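Local structure of putative aldolase (Bacteroides vulgatus ATCC 8482, 3DXI) at residues E35-Y40 / L233-L238; A217-M222 / N249-I254; V118-I123 / F128-N133. The protein is of undefined function but, as a putative aldolase with an HMGL-like region, adopts a TIM-barrel fold. One frame throughout, in Å; residues are numbered along the deposited sequence.

Overall arrangement
The three contacts lie in one eight-stranded parallel barrel: contacts 1 and 2 pack loops against helices, and contact 3 packs a helix on a strand. Contacts 1 and 2 are neighbours, their centres about 9 Å apart: helices 231-241 and 248-265 follow each other in the chain, and Leu235 CD1 of contact 1 lies 4.1 Å from Leu251 CD1 of contact 2. Both also reach the second subunit. Contact 3 lies farther off, its centre about 26 Å from that of contact 1 and 29 Å from that of contact 2, on the opposite side of the chain's centre from contact 2. It nevertheless meets contact 1 through a probable hydrogen bond, Tyr40 OH to Glu129 OE1 (2.6 Å).

Contact 1 of 3, residues E35-Y40 / L233-L238; sequences ELPIDY and LLLTYL
An inverse gamma turn centred on Pro37, in the loop that feeds the second strand of the TIM barrel, is met by Leu235 of helix 231-241, the helix that follows the eighth strand. Two observations define the turn: Pro37 has phi -74° and psi 56°, and Ile38 N donates to Leu36 O across only 2.7 Å. This turn presents three consecutive side chains, those of Leu36, Pro37 and Ile38, to a single leucine. Pro37 CA and Leu235 CA are the nearest alpha carbons of the two segments, 8.1 Å apart, so side chains rather than backbones make the contact.

Leu235 accounts for 71 Å² of the 128 Å² buried here, and its two methyls divide the work. CD2 faces the corner of the pyrrolidine ring at Pro37 CG, 3.8 Å away, and both side chains leave their backbones in the direction of the opposing segment. CD1 serves the other two residues. With CG of Leu235 set opposite its carbonyl carbon (chi1 -63°), the fork extends from the helix into the turn. Ile38 reaches it with the far end of its longer branch and crosses the leucine at about a right angle. Leu36 adds a more distant methyl, its CD2 lying 4.3 Å from Leu235 CD1.

The surroundings extend this apolar seam. Leu244 touches both Pro37 and Leu235, while Ile38 also packs on Ile5 of strand 4-7, placing the turn against the first barrel strand. The backbone is anchored separately, for Ile38 O accepts a hydrogen bond from Lys74 NZ. Within the seam, the crossing of isoleucine and leucine brings Ile38 CD1 to 3.9 Å from Leu235 CD1.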
loop_
_atom_site.group_PDB
_atom_site.type_symbol
_atom_site.label_atom_id
_atom_site.label_comp_id
_atom_site.label_asym_id
_atom_site.label_seq_id
_atom_site.Cartn_x
_atom_site.Cartn_y
_atom_site.Cartn_z
ATOM N N GLU A 35 13.100 -18.874 -11.819
ATOM C CA GLU A 35 13.942 -17.738 -12.185
ATOM C C GLU A 35 13.770 -16.485 -11.341
ATOM O O GLU A 35 14.227 -15.409 -11.727
ATOM C CB GLU A 35 13.736 -17.385 -13.660
ATOM C CG GLU A 35 14.103 -18.512 -14.609
ATOM C CD GLU A 35 14.187 -18.061 -16.053
ATOM O OE1 GLU A 35 15.161 -17.355 -16.398
ATOM O OE2 GLU A 35 13.279 -18.409 -16.840
ATOM N N LEU A 36 13.102 -16.620 -10.200
ATOM C CA LEU A 36 12.908 -15.492 -9.294
ATOM C C LEU A 36 13.597 -15.852 -7.982
ATOM O O LEU A 36 13.709 -17.030 -7.639
ATOM C CB LEU A 36 11.408 -15.231 -9.066
ATOM C CG LEU A 36 10.602 -14.688 -10.259
ATOM C CD1 LEU A 36 9.116 -14.625 -9.920
ATOM C CD2 LEU A 36 11.106 -13.307 -10.625
ATOM N N PRO A 37 14.081 -14.847 -7.234
ATOM C CA PRO A 37 14.746 -15.176 -5.970
ATOM C C PRO A 37 13.784 -15.596 -4.849
ATOM O O PRO A 37 13.778 -15.003 -3.769
ATOM C CB PRO A 37 15.523 -13.894 -5.651
ATOM C CG PRO A 37 14.635 -12.822 -6.216
ATOM C CD PRO A 37 14.206 -13.410 -7.543
ATOM N N ILE A 38 12.974 -16.620 -5.124
ATOM C CA ILE A 38 12.010 -17.165 -4.164
ATOM C C ILE A 38 12.457 -18.581 -3.795
ATOM O O ILE A 38 12.587 -19.454 -4.654
ATOM C CB ILE A 38 10.577 -17.212 -4.747
ATOM C CG1 ILE A 38 9.963 -15.809 -4.758
ATOM C CG2 ILE A 38 9.706 -18.144 -3.923
ATOM C CD1 ILE A 38 10.165 -15.048 -6.039
ATOM N N ASP A 39 12.666 -18.795 -2.501
ATOM C CA ASP A 39 13.162 -20.057 -1.969
ATOM C C ASP A 39 12.164 -21.179 -1.728
ATOM O O ASP A 39 12.487 -22.351 -1.926
ATOM C CB ASP A 39 13.910 -19.759 -0.676
ATOM C CG ASP A 39 14.900 -18.630 -0.845
ATOM O OD1 ASP A 39 15.956 -18.867 -1.462
ATOM O OD2 ASP A 39 14.612 -17.504 -0.388
ATOM N N TYR A 40 10.972 -20.816 -1.275
ATOM C CA TYR A 40 9.917 -21.775 -0.976
ATOM C C TYR A 40 8.643 -21.456 -1.735
ATOM O O TYR A 40 8.302 -20.288 -1.942
ATOM C CB TYR A 40 9.595 -21.761 0.520
ATOM C CG TYR A 40 10.534 -22.570 1.374
ATOM C CD1 TYR A 40 10.147 -23.809 1.879
ATOM C CD2 TYR A 40 11.807 -22.096 1.688
ATOM C CE1 TYR A 40 11.002 -24.557 2.682
ATOM C CE2 TYR A 40 12.671 -22.838 2.487
ATOM C CZ TYR A 40 12.260 -24.068 2.980
ATOM O OH TYR A 40 13.111 -24.815 3.756
ATOM N N LEU A 233 6.103 -6.385 -5.401
ATOM C CA LEU A 233 6.448 -5.162 -4.677
ATOM C C LEU A 233 7.638 -5.432 -3.761
ATOM O O LEU A 233 8.539 -4.604 -3.633
ATOM C CB LEU A 233 5.262 -4.657 -3.849
ATOM C CG LEU A 233 5.506 -3.359 -3.074
ATOM C CD1 LEU A 233 6.024 -2.277 -4.012
ATOM C CD2 LEU A 233 4.212 -2.903 -2.422
ATOM N N LEU A 234 7.632 -6.598 -3.124
ATOM C CA LEU A 234 8.723 -6.984 -2.233
ATOM C C LEU A 234 10.037 -7.056 -3.006
ATOM O O LEU A 234 11.024 -6.441 -2.611
ATOM C CB LEU A 234 8.437 -8.343 -1.594
ATOM C CG LEU A 234 9.518 -8.983 -0.718
ATOM C CD1 LEU A 234 9.874 -8.065 0.449
ATOM C CD2 LEU A 234 9.007 -10.332 -0.211
ATOM N N LEU A 235 10.033 -7.799 -4.113
ATOM C CA LEU A 235 11.227 -7.969 -4.936
ATOM C C LEU A 235 11.728 -6.657 -5.519
ATOM O O LEU A 235 12.933 -6.423 -5.588
ATOM C CB LEU A 235 10.969 -8.965 -6.072
ATOM C CG LEU A 235 10.634 -10.394 -5.644
ATOM C CD1 LEU A 235 10.480 -11.267 -6.884
ATOM C CD2 LEU A 235 11.731 -10.946 -4.741
ATOM N N THR A 236 10.814 -5.803 -5.961
ATOM C CA THR A 236 11.232 -4.520 -6.508
ATOM C C THR A 236 11.959 -3.713 -5.434
ATOM O O THR A 236 13.034 -3.171 -5.682
ATOM C CB THR A 236 10.034 -3.709 -7.028
ATOM O OG1 THR A 236 9.502 -4.354 -8.192
ATOM C CG2 THR A 236 10.465 -2.301 -7.409
ATOM N N TYR A 237 11.376 -3.661 -4.238
ATOM C CA TYR A 237 11.972 -2.921 -3.128
ATOM C C TYR A 237 13.345 -3.474 -2.741
ATOM O O TYR A 237 14.306 -2.716 -2.581
ATOM C CB TYR A 237 11.065 -2.962 -1.894
ATOM C CG TYR A 237 11.463 -1.950 -0.835
ATOM C CD1 TYR A 237 10.897 -0.674 -0.819
ATOM C CD2 TYR A 237 12.443 -2.248 0.116
ATOM C CE1 TYR A 237 11.295 0.280 0.109
ATOM C CE2 TYR A 237 12.852 -1.294 1.055
ATOM C CZ TYR A 237 12.270 -0.033 1.040
ATOM O OH TYR A 237 12.657 0.929 1.943
ATOM N N LEU A 238 13.430 -4.791 -2.583
ATOM C CA LEU A 238 14.684 -5.440 -2.207
ATOM C C LEU A 238 15.760 -5.281 -3.278
ATOM O O LEU A 238 16.940 -5.189 -2.958
ATOM C CB LEU A 238 14.447 -6.931 -1.919
ATOM C CG LEU A 238 13.512 -7.264 -0.743
ATOM C CD1 LEU A 238 13.369 -8.776 -0.602
ATOM C CD2 LEU A 238 14.054 -6.660 0.544
#

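Contact 2 of 3, residues A217-M222 / N249-I254; sequences ATITGM and NVLGNI
Ile219, in the loop leaving the eighth barrel strand, puts its side chain against Ile254 and Leu251, one turn apart on helix 248-265. The tight part is the pair of isoleucines, whose alpha carbons approach to 7.7 Å and whose side chains cross at about a right angle. Ile219 CD1 lies 4.0 Å from Ile254 CG2, while Ile219 CG2 approaches the backbone at the same range, 4.0 Å from Ile254 O. Ile254 sends CG1 opposite its backbone N (chi1 -168°), which leaves CG2, set between N and the carbonyl carbon, as the methyl that meets Ile219. Leu251 is a looser neighbour, its CD1 being 4.5 Å from Ile219 CD1.

The helix has a different character on its outer side, where Asn253 is exposed and Gly252 partly so. Asn249, also partly exposed, turns to the dimer partner instead: its OD1 accepts a hydrogen bond from Asn298 N of the second subunit. Met33 of helix 23-34 touches both isoleucines and extends the apolar cluster.

The loop behind Ile219 is held by polar bonds of its own. Gly221 N donates to Thr218 O (3.0 Å), and Thr218 OG1 donates to the carbonyl of selenomethionine Met222 at 2.9 Å, tilted 29° from the carbonyl plane. Thr220 N and O are satisfied by Glu232 OE1 and Trp267 NE1. The division of chemistry implies that hydrogen bonds shape the loop, whereas its seating on helix 248-265 rests on apolar contact.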
loop_
_atom_site.group_PDB
_atom_site.type_symbol
_atom_site.label_atom_id
_atom_site.label_comp_id
_atom_site.label_asym_id
_atom_site.label_seq_id
_atom_site.Cartn_x
_atom_site.Cartn_y
_atom_site.Cartn_z
ATOM N N ALA A 217 4.582 -13.936 0.672
ATOM C CA ALA A 217 3.980 -13.002 -0.278
ATOM C C ALA A 217 3.384 -13.823 -1.416
ATOM O O ALA A 217 3.591 -15.031 -1.476
ATOM C CB ALA A 217 5.026 -12.030 -0.808
ATOM N N THR A 218 2.628 -13.175 -2.299
ATOM C CA THR A 218 2.021 -13.854 -3.438
ATOM C C THR A 218 2.026 -12.924 -4.650
ATOM O O THR A 218 2.073 -11.704 -4.496
ATOM C CB THR A 218 0.556 -14.277 -3.141
ATOM O OG1 THR A 218 -0.247 -13.114 -2.901
ATOM C CG2 THR A 218 0.498 -15.189 -1.918
ATOM N N ILE A 219 1.992 -13.502 -5.849
ATOM C CA ILE A 219 1.983 -12.721 -7.085
ATOM C C ILE A 219 0.687 -11.897 -7.162
ATOM O O ILE A 219 -0.417 -12.441 -7.105
ATOM C CB ILE A 219 2.118 -13.648 -8.317
ATOM C CG1 ILE A 219 3.475 -14.368 -8.273
ATOM C CG2 ILE A 219 1.966 -12.848 -9.606
ATOM C CD1 ILE A 219 4.684 -13.438 -8.258
ATOM N N THR A 220 0.862 -10.582 -7.290
ATOM C CA THR A 220 -0.203 -9.576 -7.330
ATOM C C THR A 220 -0.962 -9.500 -6.010
ATOM O O THR A 220 -2.033 -8.906 -5.942
ATOM C CB THR A 220 -1.230 -9.786 -8.491
ATOM O OG1 THR A 220 -1.976 -10.985 -8.280
ATOM C CG2 THR A 220 -0.521 -9.860 -9.841
ATOM N N GLY A 221 -0.389 -10.090 -4.960
ATOM C CA GLY A 221 -1.025 -10.075 -3.648
ATOM C C GLY A 221 -2.261 -10.954 -3.566
ATOM O O GLY A 221 -3.024 -10.883 -2.603
HETATM N N MSE A 222 -2.454 -11.791 -4.579
HETATM C CA MSE A 222 -3.606 -12.690 -4.641
HETATM C C MSE A 222 -3.851 -13.385 -3.307
HETATM O O MSE A 222 -2.954 -14.010 -2.732
HETATM C CB MSE A 222 -3.409 -13.735 -5.746
HETATM C CG MSE A 222 -4.619 -14.631 -5.989
HETATM SE SE MSE A 222 -4.313 -15.881 -7.448
HETATM C CE MSE A 222 -6.147 -16.323 -7.902
ATOM N N ASN A 249 11.904 -9.325 -16.154
ATOM C CA ASN A 249 11.207 -9.762 -17.356
ATOM C C ASN A 249 10.284 -10.900 -16.946
ATOM O O ASN A 249 9.101 -10.905 -17.298
ATOM C CB ASN A 249 12.204 -10.225 -18.428
ATOM C CG ASN A 249 12.905 -9.057 -19.117
ATOM O OD1 ASN A 249 12.827 -7.917 -18.664
ATOM N ND2 ASN A 249 13.601 -9.343 -20.216
ATOM N N VAL A 250 10.828 -11.849 -16.186
ATOM C CA VAL A 250 10.054 -12.984 -15.689
ATOM C C VAL A 250 8.967 -12.494 -14.726
ATOM O O VAL A 250 7.835 -12.957 -14.777
ATOM C CB VAL A 250 10.957 -14.004 -14.939
ATOM C CG1 VAL A 250 10.099 -15.032 -14.208
ATOM C CG2 VAL A 250 11.884 -14.714 -15.934
ATOM N N LEU A 251 9.316 -11.556 -13.851
ATOM C CA LEU A 251 8.356 -11.028 -12.892
ATOM C C LEU A 251 7.156 -10.424 -13.632
ATOM O O LEU A 251 6.006 -10.685 -13.285
ATOM C CB LEU A 251 9.027 -9.973 -12.000
ATOM C CG LEU A 251 8.249 -9.457 -10.783
ATOM C CD1 LEU A 251 7.749 -10.625 -9.936
ATOM C CD2 LEU A 251 9.164 -8.559 -9.958
ATOM N N GLY A 252 7.428 -9.622 -14.656
ATOM C CA GLY A 252 6.351 -9.023 -15.423
ATOM C C GLY A 252 5.506 -10.071 -16.127
ATOM O O GLY A 252 4.280 -9.949 -16.198
ATOM N N ASN A 253 6.149 -11.110 -16.655
ATOM C CA ASN A 253 5.413 -12.158 -17.345
ATOM C C ASN A 253 4.526 -12.975 -16.410
ATOM O O ASN A 253 3.412 -13.340 -16.779
ATOM C CB ASN A 253 6.360 -13.098 -18.095
ATOM C CG ASN A 253 7.076 -12.410 -19.245
ATOM O OD1 ASN A 253 6.578 -11.429 -19.803
ATOM N ND2 ASN A 253 8.246 -12.927 -19.612
ATOM N N ILE A 254 5.006 -13.263 -15.205
ATOM C CA ILE A 254 4.201 -14.050 -14.286
ATOM C C ILE A 254 3.030 -13.214 -13.766
ATOM O O ILE A 254 1.968 -13.748 -13.453
ATOM C CB ILE A 254 5.057 -14.630 -13.118
ATOM C CG1 ILE A 254 4.243 -15.685 -12.361
ATOM C CG2 ILE A 254 5.499 -13.527 -12.165
ATOM C CD1 ILE A 254 3.772 -16.843 -13.236
#

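Contact 3 of 3, residues V118-I123 / F128-N133; sequences VLAKAI and FEVGFN
Ala120 and Ile123, one turn apart on helix 113-124, face Val130 and Phe132 of the strand that follows and Phe128 just ahead of it. The axes of segments 118-123 and 129-133 run nearly antiparallel, at 161° and with a closest approach of 8.7 Å, so the partners pair off in reverse order along the chain.

At one end, Ala120 CB comes obliquely to the outer end of the Phe132 ring, 3.4 Å from CZ. The same methyl meets Val130 CG1 at 3.9 Å. Val130 bridges the two helix residues: CG1 lies opposite its backbone N (chi1 180°) and serves Ala120, while CG2 turns to Ile123, reaching its CG2 at 3.6 Å with the two side chains inclined to each other. Ile123 CG2 is shared in turn, since it also lies 3.9 Å from Phe128 CB, and there the side chains cross at about a right angle. The Phe128 ring presents its edge to the backbone, with Ile123 O in the ring plane and 4.0 Å from CD2.

Glu129 points away from the helix and forms a salt bridge through OE2 with Lys75 NZ, whereas Phe128 and Val130 on either side of it point helixward. This alternation, with alanine, branched and aromatic side chains seating the helix on the outer face of a strand of the parallel barrel, belongs to the beta-alpha-beta unit 103-108, 113-124, 129-134 of a TIM barrel.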
loop_
_atom_site.group_PDB
_atom_site.type_symbol
_atom_site.label_atom_id
_atom_site.label_comp_id
_atom_site.label_asym_id
_atom_site.label_seq_id
_atom_site.Cartn_x
_atom_site.Cartn_y
_atom_site.Cartn_z
ATOM N N VAL A 118 1.794 -31.420 19.203
ATOM C CA VAL A 118 1.669 -32.870 19.163
ATOM C C VAL A 118 1.679 -33.298 17.698
ATOM O O VAL A 118 2.331 -34.269 17.318
ATOM C CB VAL A 118 0.336 -33.330 19.804
ATOM C CG1 VAL A 118 0.126 -34.820 19.556
ATOM C CG2 VAL A 118 0.336 -33.014 21.306
ATOM N N LEU A 119 0.940 -32.559 16.879
ATOM C CA LEU A 119 0.850 -32.841 15.453
ATOM C C LEU A 119 2.227 -32.648 14.817
ATOM O O LEU A 119 2.729 -33.531 14.108
ATOM C CB LEU A 119 -0.167 -31.894 14.810
ATOM C CG LEU A 119 -0.630 -32.167 13.379
ATOM C CD1 LEU A 119 -1.341 -33.514 13.320
ATOM C CD2 LEU A 119 -1.568 -31.049 12.932
ATOM N N ALA A 120 2.836 -31.496 15.091
ATOM C CA ALA A 120 4.155 -31.161 14.553
ATOM C C ALA A 120 5.176 -32.244 14.858
ATOM O O ALA A 120 5.930 -32.659 13.983
ATOM C CB ALA A 120 4.626 -29.835 15.120
ATOM N N LYS A 121 5.196 -32.696 16.109
ATOM C CA LYS A 121 6.122 -33.732 16.540
ATOM C C LYS A 121 5.985 -34.970 15.659
ATOM O O LYS A 121 6.984 -35.546 15.225
ATOM C CB LYS A 121 5.847 -34.088 18.003
ATOM C CG LYS A 121 6.991 -34.791 18.703
ATOM C CD LYS A 121 6.819 -34.694 20.215
ATOM C CE LYS A 121 8.077 -35.133 20.951
ATOM N NZ LYS A 121 8.013 -34.757 22.394
ATOM N N ALA A 122 4.745 -35.373 15.387
ATOM C CA ALA A 122 4.493 -36.541 14.546
ATOM C C ALA A 122 4.955 -36.309 13.101
ATOM O O ALA A 122 5.516 -37.201 12.468
ATOM C CB ALA A 122 3.003 -36.892 14.571
ATOM N N ILE A 123 4.711 -35.111 12.580
ATOM C CA ILE A 123 5.116 -34.786 11.213
ATOM C C ILE A 123 6.639 -34.828 11.088
ATOM O O ILE A 123 7.184 -35.228 10.059
ATOM C CB ILE A 123 4.619 -33.376 10.800
ATOM C CG1 ILE A 123 3.089 -33.355 10.731
ATOM C CG2 ILE A 123 5.208 -32.988 9.453
ATOM C CD1 ILE A 123 2.505 -31.983 10.430
ATOM N N PHE A 128 9.752 -34.517 7.346
ATOM C CA PHE A 128 9.393 -33.246 6.723
ATOM C C PHE A 128 9.901 -32.068 7.547
ATOM O O PHE A 128 10.119 -32.191 8.750
ATOM C CB PHE A 128 7.865 -33.096 6.636
ATOM C CG PHE A 128 7.194 -34.049 5.689
ATOM C CD1 PHE A 128 7.293 -33.874 4.311
ATOM C CD2 PHE A 128 6.422 -35.099 6.177
ATOM C CE1 PHE A 128 6.629 -34.731 3.435
ATOM C CE2 PHE A 128 5.751 -35.967 5.309
ATOM C CZ PHE A 128 5.853 -35.781 3.936
ATOM N N GLU A 129 10.095 -30.931 6.890
ATOM C CA GLU A 129 10.458 -29.707 7.598
ATOM C C GLU A 129 9.077 -29.291 8.114
ATOM O O GLU A 129 8.077 -29.530 7.431
ATOM C CB GLU A 129 10.972 -28.638 6.632
ATOM C CG GLU A 129 12.443 -28.741 6.257
ATOM C CD GLU A 129 12.812 -27.774 5.148
ATOM O OE1 GLU A 129 11.985 -26.904 4.808
ATOM O OE2 GLU A 129 13.931 -27.878 4.617
ATOM N N VAL A 130 8.999 -28.692 9.298
ATOM C CA VAL A 130 7.698 -28.287 9.827
ATOM C C VAL A 130 7.596 -26.792 10.062
ATOM O O VAL A 130 8.475 -26.190 10.678
ATOM C CB VAL A 130 7.372 -29.003 11.159
ATOM C CG1 VAL A 130 6.006 -28.546 11.681
ATOM C CG2 VAL A 130 7.375 -30.497 10.950
ATOM N N GLY A 131 6.517 -26.198 9.561
ATOM C CA GLY A 131 6.299 -24.776 9.742
ATOM C C GLY A 131 5.028 -24.474 10.522
ATOM O O GLY A 131 3.982 -25.082 10.285
ATOM N N PHE A 132 5.123 -23.546 11.468
ATOM C CA PHE A 132 3.971 -23.139 12.265
ATOM C C PHE A 132 3.495 -21.779 11.748
ATOM O O PHE A 132 4.236 -20.797 11.824
ATOM C CB PHE A 132 4.333 -22.958 13.752
ATOM C CG PHE A 132 4.544 -24.241 14.516
ATOM C CD1 PHE A 132 3.940 -24.421 15.760
ATOM C CD2 PHE A 132 5.388 -25.234 14.038
ATOM C CE1 PHE A 132 4.177 -25.569 16.515
ATOM C CE2 PHE A 132 5.633 -26.386 14.785
ATOM C CZ PHE A 132 5.028 -26.555 16.025
ATOM N N ASN A 133 2.280 -21.723 11.210
ATOM C CA ASN A 133 1.719 -20.457 10.750
ATOM C C ASN A 133 0.654 -20.104 11.778
ATOM O O ASN A 133 -0.514 -20.476 11.638
ATOM C CB ASN A 133 1.113 -20.604 9.351
ATOM C CG ASN A 133 2.125 -20.316 8.242
ATOM O OD1 ASN A 133 3.263 -20.800 8.279
ATOM N ND2 ASN A 133 1.711 -19.529 7.251
#